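Local coordinates for protein cytochrome C (Marichromatium purpuratum 984, PDB 5LO9) that probably oxidises thiosulfate to tetrathionate, and may catalyse the reverse reaction, passing electrons through covalently bound hemes c, at residues 282-287 / 426-431; 383-388 / 459-464; 306-311 / 372-377. One frame throughout, in Å; residues are numbered along the deposited sequence.

Interaction 1: 282-287 / 426-431. With HEC (heme c), chain E.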
loop_
_atom_site.group_PDB
_atom_site.type_symbol
_atom_site.label_atom_id
_atom_site.label_comp_id
_atom_site.label_asym_id
_atom_site.label_seq_id
_atom_site.Cartn_x
_atom_site.Cartn_y
_atom_site.Cartn_z
ATOM N N GLY A 282 9.440 12.435 -19.530
ATOM C CA GLY A 282 9.478 13.053 -20.844
ATOM C C GLY A 282 9.439 14.574 -20.840
ATOM O O GLY A 282 9.143 15.231 -21.854
ATOM N N ASN A 283 9.715 15.154 -19.682
ATOM C CA ASN A 283 9.772 16.587 -19.586
ATOM C C ASN A 283 10.795 16.942 -18.526
ATOM O O ASN A 283 11.626 16.109 -18.148
ATOM C CB ASN A 283 8.376 17.168 -19.302
ATOM C CG ASN A 283 7.789 16.665 -18.031
ATOM O OD1 ASN A 283 8.499 16.158 -17.161
ATOM N ND2 ASN A 283 6.483 16.871 -17.870
ATOM N N ASP A 284 10.736 18.203 -18.080
ATOM C CA ASP A 284 11.675 18.784 -17.132
ATOM C C ASP A 284 10.951 19.118 -15.832
ATOM O O ASP A 284 10.900 20.270 -15.406
ATOM C CB ASP A 284 12.368 20.006 -17.746
ATOM C CG ASP A 284 13.342 19.626 -18.875
ATOM O OD1 ASP A 284 13.902 18.507 -18.824
ATOM O OD2 ASP A 284 13.590 20.453 -19.774
ATOM N N GLN A 285 10.452 18.076 -15.177
ATOM C CA GLN A 285 9.681 18.169 -13.959
ATOM C C GLN A 285 10.263 17.194 -12.948
ATOM O O GLN A 285 11.039 16.304 -13.300
ATOM C CB GLN A 285 8.224 17.831 -14.214
ATOM C CG GLN A 285 7.570 18.698 -15.271
ATOM C CD GLN A 285 7.346 20.157 -14.881
ATOM O OE1 GLN A 285 7.664 21.062 -15.648
ATOM N NE2 GLN A 285 6.741 20.385 -13.734
ATOM N N THR A 286 9.893 17.387 -11.683
ATOM C CA THR A 286 10.107 16.401 -10.639
ATOM C C THR A 286 8.869 16.381 -9.759
ATOM O O THR A 286 8.122 17.360 -9.683
ATOM C CB THR A 286 11.325 16.680 -9.752
ATOM O OG1 THR A 286 11.079 17.857 -8.965
ATOM C CG2 THR A 286 12.626 16.845 -10.551
ATOM N N CYS A 287 8.687 15.260 -9.057
ATOM C CA CYS A 287 7.567 15.128 -8.133
ATOM C C CYS A 287 7.605 16.258 -7.121
ATOM O O CYS A 287 6.568 16.815 -6.745
ATOM C CB CYS A 287 7.632 13.783 -7.386
ATOM S SG CYS A 287 7.958 12.225 -8.314
ATOM N N GLY A 426 4.734 25.118 -22.387
ATOM C CA GLY A 426 5.665 24.729 -23.411
ATOM C C GLY A 426 6.017 23.272 -23.350
ATOM O O GLY A 426 5.523 22.525 -22.505
ATOM N N PRO A 427 6.900 22.841 -24.247
ATOM C CA PRO A 427 7.139 21.399 -24.437
ATOM C C PRO A 427 7.843 20.694 -23.289
ATOM O O PRO A 427 7.901 19.460 -23.308
ATOM C CB PRO A 427 7.999 21.352 -25.708
ATOM C CG PRO A 427 8.625 22.712 -25.787
ATOM C CD PRO A 427 7.594 23.649 -25.253
ATOM N N ARG A 428 8.400 21.407 -22.314
ATOM C CA ARG A 428 9.047 20.759 -21.180
ATOM C C ARG A 428 8.239 20.875 -19.884
ATOM O O ARG A 428 8.770 20.617 -18.799
ATOM C CB ARG A 428 10.441 21.334 -20.985
ATOM C CG ARG A 428 11.204 21.470 -22.258
ATOM C CD ARG A 428 11.450 20.179 -22.916
ATOM N NE ARG A 428 12.268 19.305 -22.110
ATOM C CZ ARG A 428 12.251 17.990 -22.248
ATOM N NH1 ARG A 428 11.448 17.444 -23.158
ATOM N NH2 ARG A 428 13.018 17.228 -21.475
ATOM N N SER A 429 6.964 21.232 -19.975
ATOM C CA SER A 429 6.094 21.321 -18.818
ATOM C C SER A 429 5.213 20.072 -18.725
ATOM O O SER A 429 5.301 19.152 -19.527
ATOM C CB SER A 429 5.261 22.593 -18.931
ATOM O OG SER A 429 4.450 22.781 -17.806
ATOM N N TYR A 430 4.355 20.037 -17.720
ATOM C CA TYR A 430 3.378 18.963 -17.617
ATOM C C TYR A 430 2.433 19.007 -18.806
ATOM O O TYR A 430 2.211 20.070 -19.404
ATOM C CB TYR A 430 2.581 19.087 -16.318
ATOM C CG TYR A 430 2.006 20.469 -16.028
ATOM C CD1 TYR A 430 0.758 20.856 -16.549
ATOM C CD2 TYR A 430 2.694 21.373 -15.236
ATOM C CE1 TYR A 430 0.213 22.095 -16.283
ATOM C CE2 TYR A 430 2.145 22.651 -14.945
ATOM C CZ TYR A 430 0.909 22.990 -15.476
ATOM O OH TYR A 430 0.354 24.208 -15.212
ATOM N N ASN A 431 1.847 17.845 -19.142
ATOM C CA ASN A 431 1.066 17.770 -20.372
ATOM C C ASN A 431 -0.411 18.066 -20.084
ATOM O O ASN A 431 -0.811 18.354 -18.951
ATOM C CB ASN A 431 1.315 16.430 -21.116
ATOM C CG ASN A 431 0.642 15.174 -20.486
ATOM O OD1 ASN A 431 -0.453 15.214 -19.883
ATOM N ND2 ASN A 431 1.293 14.024 -20.717
HETATM FE FE HEC E . 1.439 14.423 -8.138
HETATM C CHA HEC E . -1.731 14.138 -6.649
HETATM C CHB HEC E . 2.482 11.479 -6.556
HETATM C CHC HEC E . 4.526 14.572 -9.845
HETATM C CHD HEC E . 0.569 17.515 -9.363
HETATM N NA HEC E . 0.530 13.076 -6.837
HETATM C C1A HEC E . -0.717 13.132 -6.384
HETATM C C2A HEC E . -1.068 12.009 -5.486
HETATM C C3A HEC E . 0.159 11.232 -5.446
HETATM C C4A HEC E . 1.100 11.974 -6.321
HETATM C CMA HEC E . 0.394 9.989 -4.666
HETATM C CAA HEC E . -2.371 11.781 -4.763
HETATM C CBA HEC E . -2.498 12.805 -3.640
HETATM C CGA HEC E . -3.718 12.536 -2.775
HETATM O O1A HEC E . -3.739 13.073 -1.645
HETATM O O2A HEC E . -4.667 11.817 -3.212
HETATM N NB HEC E . 3.177 13.268 -8.208
HETATM C C1B HEC E . 3.391 12.137 -7.501
HETATM C C2B HEC E . 4.699 11.532 -7.771
HETATM C C3B HEC E . 5.293 12.438 -8.743
HETATM C C4B HEC E . 4.258 13.468 -8.948
HETATM C CMB HEC E . 5.287 10.310 -7.161
HETATM C CAB HEC E . 6.633 12.308 -9.390
HETATM C CBB HEC E . 6.614 11.038 -10.239
HETATM N NC HEC E . 2.379 15.795 -9.400
HETATM C C1C HEC E . 3.597 15.700 -9.957
HETATM C C2C HEC E . 3.982 16.906 -10.725
HETATM C C3C HEC E . 2.799 17.771 -10.587
HETATM C C4C HEC E . 1.883 16.980 -9.733
HETATM C CMC HEC E . 5.275 17.127 -11.468
HETATM C CAC HEC E . 2.542 19.176 -11.100
HETATM C CBC HEC E . 2.829 19.293 -12.563
HETATM N ND HEC E . -0.285 15.590 -8.029
HETATM C C1D HEC E . -0.428 16.781 -8.588
HETATM C C2D HEC E . -1.751 17.378 -8.331
HETATM C C3D HEC E . -2.478 16.384 -7.521
HETATM C C4D HEC E . -1.443 15.318 -7.416
HETATM C CMD HEC E . -2.194 18.704 -8.848
HETATM C CAD HEC E . -3.879 16.426 -6.937
HETATM C CBD HEC E . -5.019 16.638 -7.957
HETATM C CGD HEC E . -5.237 15.567 -9.046
HETATM O O1D HEC E . -4.303 15.158 -9.801
HETATM O O2D HEC E . -6.409 15.127 -9.200
#

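Interaction 2: 383-388 / 459-464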
loop_
_atom_site.group_PDB
_atom_site.type_symbol
_atom_site.label_atom_id
_atom_site.label_comp_id
_atom_site.label_asym_id
_atom_site.label_seq_id
_atom_site.Cartn_x
_atom_site.Cartn_y
_atom_site.Cartn_z
ATOM N N GLN A 383 -13.153 29.264 -3.430
ATOM C CA GLN A 383 -14.482 29.533 -3.963
ATOM C C GLN A 383 -14.367 30.024 -5.398
ATOM O O GLN A 383 -13.506 30.867 -5.700
ATOM C CB GLN A 383 -15.234 30.525 -3.077
ATOM C CG GLN A 383 -16.635 30.909 -3.631
ATOM C CD GLN A 383 -17.754 29.836 -3.469
ATOM O OE1 GLN A 383 -18.602 29.682 -4.368
ATOM N NE2 GLN A 383 -17.774 29.113 -2.328
ATOM N N PRO A 384 -15.146 29.486 -6.332
ATOM C CA PRO A 384 -15.007 29.905 -7.709
ATOM C C PRO A 384 -15.468 31.339 -7.855
ATOM O O PRO A 384 -16.383 31.786 -7.145
ATOM C CB PRO A 384 -15.913 28.937 -8.481
ATOM C CG PRO A 384 -16.882 28.460 -7.494
ATOM C CD PRO A 384 -16.151 28.415 -6.206
ATOM N N PRO A 385 -14.850 32.106 -8.743
ATOM C CA PRO A 385 -15.177 33.529 -8.856
ATOM C C PRO A 385 -16.501 33.754 -9.571
ATOM O O PRO A 385 -16.746 33.199 -10.647
ATOM C CB PRO A 385 -14.003 34.102 -9.660
ATOM C CG PRO A 385 -13.443 32.935 -10.421
ATOM C CD PRO A 385 -13.966 31.647 -9.822
ATOM N N ALA A 386 -17.339 34.610 -8.975
ATOM C CA ALA A 386 -18.588 34.991 -9.622
ATOM C C ALA A 386 -18.316 35.633 -10.970
ATOM O O ALA A 386 -18.975 35.292 -11.962
ATOM C CB ALA A 386 -19.375 35.945 -8.722
ATOM N N GLU A 387 -17.309 36.513 -11.046
ATOM C CA GLU A 387 -17.040 37.314 -12.238
ATOM C C GLU A 387 -15.939 36.728 -13.134
ATOM O O GLU A 387 -15.280 37.469 -13.881
ATOM C CB GLU A 387 -16.701 38.744 -11.812
ATOM C CG GLU A 387 -17.625 39.272 -10.663
ATOM C CD GLU A 387 -17.559 40.802 -10.439
ATOM O OE1 GLU A 387 -17.816 41.582 -11.396
ATOM O OE2 GLU A 387 -17.259 41.212 -9.290
ATOM N N GLY A 388 -15.739 35.407 -13.089
ATOM C CA GLY A 388 -14.857 34.729 -14.018
ATOM C C GLY A 388 -13.378 34.879 -13.707
ATOM O O GLY A 388 -12.979 35.264 -12.611
ATOM N N THR A 459 -4.270 36.932 -3.391
ATOM C CA THR A 459 -5.668 36.720 -3.087
ATOM C C THR A 459 -6.215 35.584 -3.938
ATOM O O THR A 459 -5.636 35.218 -4.970
ATOM C CB THR A 459 -6.474 37.989 -3.365
ATOM O OG1 THR A 459 -6.385 38.322 -4.757
ATOM C CG2 THR A 459 -5.934 39.155 -2.554
ATOM N N PRO A 460 -7.325 34.996 -3.519
ATOM C CA PRO A 460 -7.952 33.962 -4.349
ATOM C C PRO A 460 -8.121 34.404 -5.780
ATOM O O PRO A 460 -7.642 33.721 -6.700
ATOM C CB PRO A 460 -9.289 33.747 -3.656
ATOM C CG PRO A 460 -8.992 34.065 -2.238
ATOM C CD PRO A 460 -8.037 35.195 -2.259
ATOM N N GLN A 461 -8.704 35.590 -5.981
ATOM C CA GLN A 461 -8.957 36.060 -7.333
ATOM C C GLN A 461 -7.649 36.222 -8.107
ATOM O O GLN A 461 -7.568 35.856 -9.284
ATOM C CB GLN A 461 -9.736 37.379 -7.293
ATOM C CG GLN A 461 -10.191 37.873 -8.671
ATOM C CD GLN A 461 -11.316 37.028 -9.274
ATOM O OE1 GLN A 461 -12.410 36.937 -8.695
ATOM N NE2 GLN A 461 -11.045 36.385 -10.427
ATOM N N GLU A 462 -6.603 36.746 -7.467
ATOM C CA GLU A 462 -5.334 36.847 -8.170
ATOM C C GLU A 462 -4.858 35.445 -8.552
ATOM O O GLU A 462 -4.417 35.208 -9.683
ATOM C CB GLU A 462 -4.290 37.582 -7.308
ATOM C CG GLU A 462 -4.527 39.094 -7.131
ATOM C CD GLU A 462 -3.744 39.759 -5.981
ATOM O OE1 GLU A 462 -3.012 39.106 -5.232
ATOM O OE2 GLU A 462 -3.939 40.958 -5.754
ATOM N N ALA A 463 -4.985 34.487 -7.634
ATOM C CA ALA A 463 -4.580 33.126 -7.950
ATOM C C ALA A 463 -5.366 32.579 -9.121
ATOM O O ALA A 463 -4.789 31.968 -10.027
ATOM C CB ALA A 463 -4.773 32.221 -6.735
ATOM N N TRP A 464 -6.684 32.799 -9.130
ATOM C CA TRP A 464 -7.495 32.379 -10.269
ATOM C C TRP A 464 -7.030 33.018 -11.576
ATOM O O TRP A 464 -6.961 32.353 -12.613
ATOM C CB TRP A 464 -8.952 32.750 -10.058
ATOM C CG TRP A 464 -9.735 31.901 -9.131
ATOM C CD1 TRP A 464 -10.135 32.214 -7.877
ATOM C CD2 TRP A 464 -10.242 30.598 -9.408
ATOM N NE1 TRP A 464 -10.868 31.190 -7.346
ATOM C CE2 TRP A 464 -10.944 30.181 -8.272
ATOM C CE3 TRP A 464 -10.163 29.735 -10.516
ATOM C CZ2 TRP A 464 -11.555 28.936 -8.198
ATOM C CZ3 TRP A 464 -10.768 28.520 -10.440
ATOM C CH2 TRP A 464 -11.461 28.125 -9.290
#

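Interaction 3: 306-311 / 372-377. With HEC (heme c), chain E; EDO (1,2-ethanediol), chain R.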
loop_
_atom_site.group_PDB
_atom_site.type_symbol
_atom_site.label_atom_id
_atom_site.label_comp_id
_atom_site.label_asym_id
_atom_site.label_seq_id
_atom_site.Cartn_x
_atom_site.Cartn_y
_atom_site.Cartn_z
ATOM N N ALA A 306 -1.766 11.041 1.494
ATOM C CA ALA A 306 -2.228 10.238 0.378
ATOM C C ALA A 306 -2.089 8.751 0.665
ATOM O O ALA A 306 -2.958 7.970 0.277
ATOM C CB ALA A 306 -1.447 10.605 -0.882
ATOM N N TRP A 307 -1.020 8.349 1.353
ATOM C CA TRP A 307 -0.793 6.926 1.591
ATOM C C TRP A 307 -2.004 6.239 2.217
ATOM O O TRP A 307 -2.381 5.134 1.805
ATOM C CB TRP A 307 0.421 6.731 2.494
ATOM C CG TRP A 307 0.715 5.278 2.725
ATOM C CD1 TRP A 307 0.437 4.521 3.848
ATOM C CD2 TRP A 307 1.308 4.395 1.788
ATOM N NE1 TRP A 307 0.830 3.231 3.643
ATOM C CE2 TRP A 307 1.375 3.130 2.387
ATOM C CE3 TRP A 307 1.790 4.550 0.491
ATOM C CZ2 TRP A 307 1.924 2.041 1.740
ATOM C CZ3 TRP A 307 2.326 3.453 -0.151
ATOM C CH2 TRP A 307 2.381 2.224 0.467
ATOM N N VAL A 308 -2.628 6.878 3.212
ATOM C CA VAL A 308 -3.716 6.256 3.967
ATOM C C VAL A 308 -5.048 6.401 3.274
ATOM O O VAL A 308 -6.064 5.953 3.815
ATOM C CB VAL A 308 -3.881 6.854 5.377
ATOM C CG1 VAL A 308 -2.638 6.607 6.239
ATOM C CG2 VAL A 308 -4.178 8.391 5.289
ATOM N N ALA A 309 -5.072 7.035 2.113
ATOM C CA ALA A 309 -6.294 7.356 1.390
ATOM C C ALA A 309 -6.542 6.453 0.187
ATOM O O ALA A 309 -7.620 6.520 -0.411
ATOM C CB ALA A 309 -6.231 8.812 0.904
ATOM N N TYR A 310 -5.559 5.653 -0.214
ATOM C CA TYR A 310 -5.683 4.766 -1.359
ATOM C C TYR A 310 -5.561 3.320 -0.889
ATOM O O TYR A 310 -4.798 3.027 0.049
ATOM C CB TYR A 310 -4.606 5.052 -2.416
ATOM C CG TYR A 310 -4.780 6.358 -3.150
ATOM C CD1 TYR A 310 -5.340 6.403 -4.419
ATOM C CD2 TYR A 310 -4.404 7.544 -2.569
ATOM C CE1 TYR A 310 -5.504 7.601 -5.081
ATOM C CE2 TYR A 310 -4.558 8.734 -3.228
ATOM C CZ TYR A 310 -5.104 8.765 -4.468
ATOM O OH TYR A 310 -5.251 9.980 -5.089
ATOM N N PRO A 311 -6.275 2.384 -1.532
ATOM C CA PRO A 311 -7.186 2.447 -2.683
ATOM C C PRO A 311 -8.381 3.381 -2.559
ATOM O O PRO A 311 -8.940 3.483 -1.467
ATOM C CB PRO A 311 -7.704 1.013 -2.777
ATOM C CG PRO A 311 -6.648 0.206 -2.248
ATOM C CD PRO A 311 -6.073 0.995 -1.109
ATOM N N THR A 372 -9.449 9.590 4.814
ATOM C CA THR A 372 -9.345 10.225 3.508
ATOM C C THR A 372 -9.409 11.746 3.594
ATOM O O THR A 372 -9.462 12.404 2.553
ATOM C CB THR A 372 -10.446 9.718 2.583
ATOM O OG1 THR A 372 -11.688 10.314 2.948
ATOM C CG2 THR A 372 -10.583 8.195 2.703
ATOM N N ALA A 373 -9.436 12.311 4.802
ATOM C CA ALA A 373 -9.534 13.746 5.021
ATOM C C ALA A 373 -8.558 14.206 6.084
ATOM O O ALA A 373 -8.885 15.020 6.948
ATOM C CB ALA A 373 -10.949 14.157 5.414
ATOM N N MET A 374 -7.343 13.696 6.053
ATOM C CA MET A 374 -6.337 14.223 6.958
ATOM C C MET A 374 -6.156 15.707 6.694
ATOM O O MET A 374 -6.171 16.150 5.546
ATOM C CB MET A 374 -5.001 13.492 6.772
ATOM C CG MET A 374 -4.884 12.142 7.487
ATOM S SD MET A 374 -3.206 11.551 7.311
ATOM C CE MET A 374 -2.457 12.215 8.774
ATOM N N SER A 375 -6.065 16.486 7.767
ATOM C CA SER A 375 -5.827 17.910 7.626
ATOM C C SER A 375 -4.481 18.152 6.952
ATOM O O SER A 375 -3.447 17.633 7.385
ATOM C CB SER A 375 -5.879 18.593 8.987
ATOM O OG SER A 375 -5.235 19.856 8.933
ATOM N N GLY A 376 -4.504 18.938 5.881
ATOM C CA GLY A 376 -3.331 19.217 5.084
ATOM C C GLY A 376 -3.355 18.551 3.732
ATOM O O GLY A 376 -2.469 18.810 2.915
ATOM N N ARG A 377 -4.332 17.700 3.467
ATOM C CA ARG A 377 -4.306 16.937 2.241
ATOM C C ARG A 377 -4.573 17.833 1.049
ATOM O O ARG A 377 -5.407 18.736 1.117
ATOM C CB ARG A 377 -5.334 15.835 2.284
ATOM C CG ARG A 377 -5.097 14.843 1.166
ATOM C CD ARG A 377 -6.213 13.852 1.056
ATOM N NE ARG A 377 -6.102 13.040 -0.138
ATOM C CZ ARG A 377 -6.995 12.132 -0.470
ATOM N NH1 ARG A 377 -8.024 11.935 0.333
ATOM N NH2 ARG A 377 -6.855 11.435 -1.588
HETATM FE FE HEC E . 1.439 14.423 -8.138
HETATM C CHA HEC E . -1.731 14.138 -6.649
HETATM C CHB HEC E . 2.482 11.479 -6.556
HETATM C CHC HEC E . 4.526 14.572 -9.845
HETATM C CHD HEC E . 0.569 17.515 -9.363
HETATM N NA HEC E . 0.530 13.076 -6.837
HETATM C C1A HEC E . -0.717 13.132 -6.384
HETATM C C2A HEC E . -1.068 12.009 -5.486
HETATM C C3A HEC E . 0.159 11.232 -5.446
HETATM C C4A HEC E . 1.100 11.974 -6.321
HETATM C CMA HEC E . 0.394 9.989 -4.666
HETATM C CAA HEC E . -2.371 11.781 -4.763
HETATM C CBA HEC E . -2.498 12.805 -3.640
HETATM C CGA HEC E . -3.718 12.536 -2.775
HETATM O O1A HEC E . -3.739 13.073 -1.645
HETATM O O2A HEC E . -4.667 11.817 -3.212
HETATM N NB HEC E . 3.177 13.268 -8.208
HETATM C C1B HEC E . 3.391 12.137 -7.501
HETATM C C2B HEC E . 4.699 11.532 -7.771
HETATM C C3B HEC E . 5.293 12.438 -8.743
HETATM C C4B HEC E . 4.258 13.468 -8.948
HETATM C CMB HEC E . 5.287 10.310 -7.161
HETATM C CAB HEC E . 6.633 12.308 -9.390
HETATM C CBB HEC E . 6.614 11.038 -10.239
HETATM N NC HEC E . 2.379 15.795 -9.400
HETATM C C1C HEC E . 3.597 15.700 -9.957
HETATM C C2C HEC E . 3.982 16.906 -10.725
HETATM C C3C HEC E . 2.799 17.771 -10.587
HETATM C C4C HEC E . 1.883 16.980 -9.733
HETATM C CMC HEC E . 5.275 17.127 -11.468
HETATM C CAC HEC E . 2.542 19.176 -11.100
HETATM C CBC HEC E . 2.829 19.293 -12.563
HETATM N ND HEC E . -0.285 15.590 -8.029
HETATM C C1D HEC E . -0.428 16.781 -8.588
HETATM C C2D HEC E . -1.751 17.378 -8.331
HETATM C C3D HEC E . -2.478 16.384 -7.521
HETATM C C4D HEC E . -1.443 15.318 -7.416
HETATM C CMD HEC E . -2.194 18.704 -8.848
HETATM C CAD HEC E . -3.879 16.426 -6.937
HETATM C CBD HEC E . -5.019 16.638 -7.957
HETATM C CGD HEC E . -5.237 15.567 -9.046
HETATM O O1D HEC E . -4.303 15.158 -9.801
HETATM O O2D HEC E . -6.409 15.127 -9.200
HETATM C C1 EDO R . -7.991 20.042 4.101
HETATM O O1 EDO R . -6.968 20.528 5.000
HETATM C C2 EDO R . -7.767 18.566 3.819
HETATM O O2 EDO R . -8.910 17.786 4.217
#

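Interaction 1: 282-287 / 426-431
Arg428 NE donates to Asp284 OD2 at 2.9 Å, nearly in the guanidinium plane. Beside it Arg428 NH2 reaches Asp284 OD1 at 3.1 Å, completing a two-nitrogen, side-on salt bridge. The planes are far from coplanar, 78° apart, and both oxygens are met from above the carboxylate. Bends at chi2 and chi3 fold the arginine back across the loop, laying one guanidinium face over the Asn283 backbone. Asp284 N bonds to Arg428 O at 3.2 Å, joining backbone as well as side chains of this pair. Asn283 CG sits between its own N and carbonyl carbon (chi1 60°), which carries ND2 to Ser429 O for a weak bond of 3.1 Å; its stronger partner is Ser334 O. Gln285 brings OE1 to 3.5 Å from Ser429 CA, and its NE2, at the edge of the Tyr430 ring, bonds to a propionate of a second heme c. The 282-287 loop ends at the thioether from Cys287 SG to heme CAB, and Tyr430 CD2 lies 3.4 Å from CBC of that heme. The loops that reach two hemes are thus joined by a charged pair on the more exposed side, with the buried side-chain amides of Asn283 and Gln285 behind it, bonded to Ser334 and a heme propionate.

Interaction 2: 383-388 / 459-464
Pro385 sets CD over one face of the Trp464 indole, 3.9 Å from the centroid of the five-membered ring and 18° off the normal, a CH-pi contact. The neighbouring Pro384 CA meets the benzo part of the ring at CZ2, 3.6 Å away. Trp464 NE1 points to Gln383 O, a bent and weak hydrogen bond of 3.1 Å. One turn earlier, Gln461 swings its amide to the loop through a bend at chi2 (71°): NE2 donates to Gly388 O at 3.1 Å, in the carbonyl plane, while OE1 rests 3.4 Å from Pro385 CB. A leucine in place of Trp464 has neither the indole N-H nor the aromatic face, which would probably leave Gln383 O without its mate in this contact and the Pro384-Pro385 pair less firmly packed. Both helical residues belong to 460-470, the C-terminal helix of a cytochrome c domain, which starts with a capping box: Glu462 N donates to Thr459 OG1 and Thr459 N to Glu462 OE1. Pro385 to Gly388 forms a type I turn that presents the Gly388 carbonyl. Farther out, Asp465 OD1 accepts a second bond from Gln461 NE2, Phe497 meets the Trp464 ring at about 30°, and helix 439-449 packs against Trp464 through Val439, Asp440 and Ala443.

Interaction 3: 306-311 / 372-377
The Arg377 guanidinium carries Ala309 CB over one face, offset toward the rim and 3.6 Å from NH1, and has oxygens along its edge. Two belong to a heme c propionate: NE donates to O1A at 2.8 Å, and NH2 to O2A at 2.8 Å in an almost straight bond (178°). At the remaining edge NH1 turns back to Thr372 O, 2.7 Å away, though the bond is bent and weak. The Tyr310 ring stands 70° to the guanidinium plane, with CE2 3.9 Å from Arg377 NH2. Its own edge faces the propionate, and Tyr310 OH donates to O2A at 2.7 Å, so that this oxygen is gripped from two segments. Arg377 gets there by running out extended, CG opposite the backbone N (chi1 -167°). Arg326, itself a heme-binding residue and part of the thiosulfate pocket, also bonds to Tyr310 OH through NE. Such pairing of arginine with a heme carboxylate would be expected to stabilise its negative charge. Away from the heme, Val308 CG2 meets Met374 SD at 3.9 Å, their side chains crossing at about a right angle. Met374 opens a type II turn to Arg377, with Gly376 at the positive-phi position; Gly376 N bonds to O1 of an ethanediol, probably from the crystallisation liquor. In the fold, the 306-311 segment begins in the last residues of helix 304-307 and runs on as loop; Ala305 of that helix touches Arg377 and its Trp304 touches Met374. Met323 of helix 323-332 covers Ala306 and Tyr310. The 372-377 loop follows helix 351-363, and Phe361 from that helix meets the Trp307 ring. Thr369 of the second subunit packs on Trp307 and Val308, and Phe361 of that subunit on Pro311, just before strand 312-314.

How the interactions relate
From the N terminus, residues 282-287 open the longest of the three loops, which interaction 1 closes only at 426-431, joining the loop before helix 292-295 to the loop before helix 439-449. Interaction 3 lies wholly within that span and joins the end of helix 304-307 to the loop after helix 351-363. Interaction 2 starts at 383-388, once interaction 3 has closed, and ends at 459-464, beyond the close of interaction 1; the two therefore cross, whereas 3 and 2 follow in series. Each pair of centres is about 26 Å apart. Interactions 1 and 3 meet one heme c, at its thioether and vinyl-derived edge and at a propionate, respectively. Interaction 2 ties the loop ahead of helix 391-401 to helix 460-470.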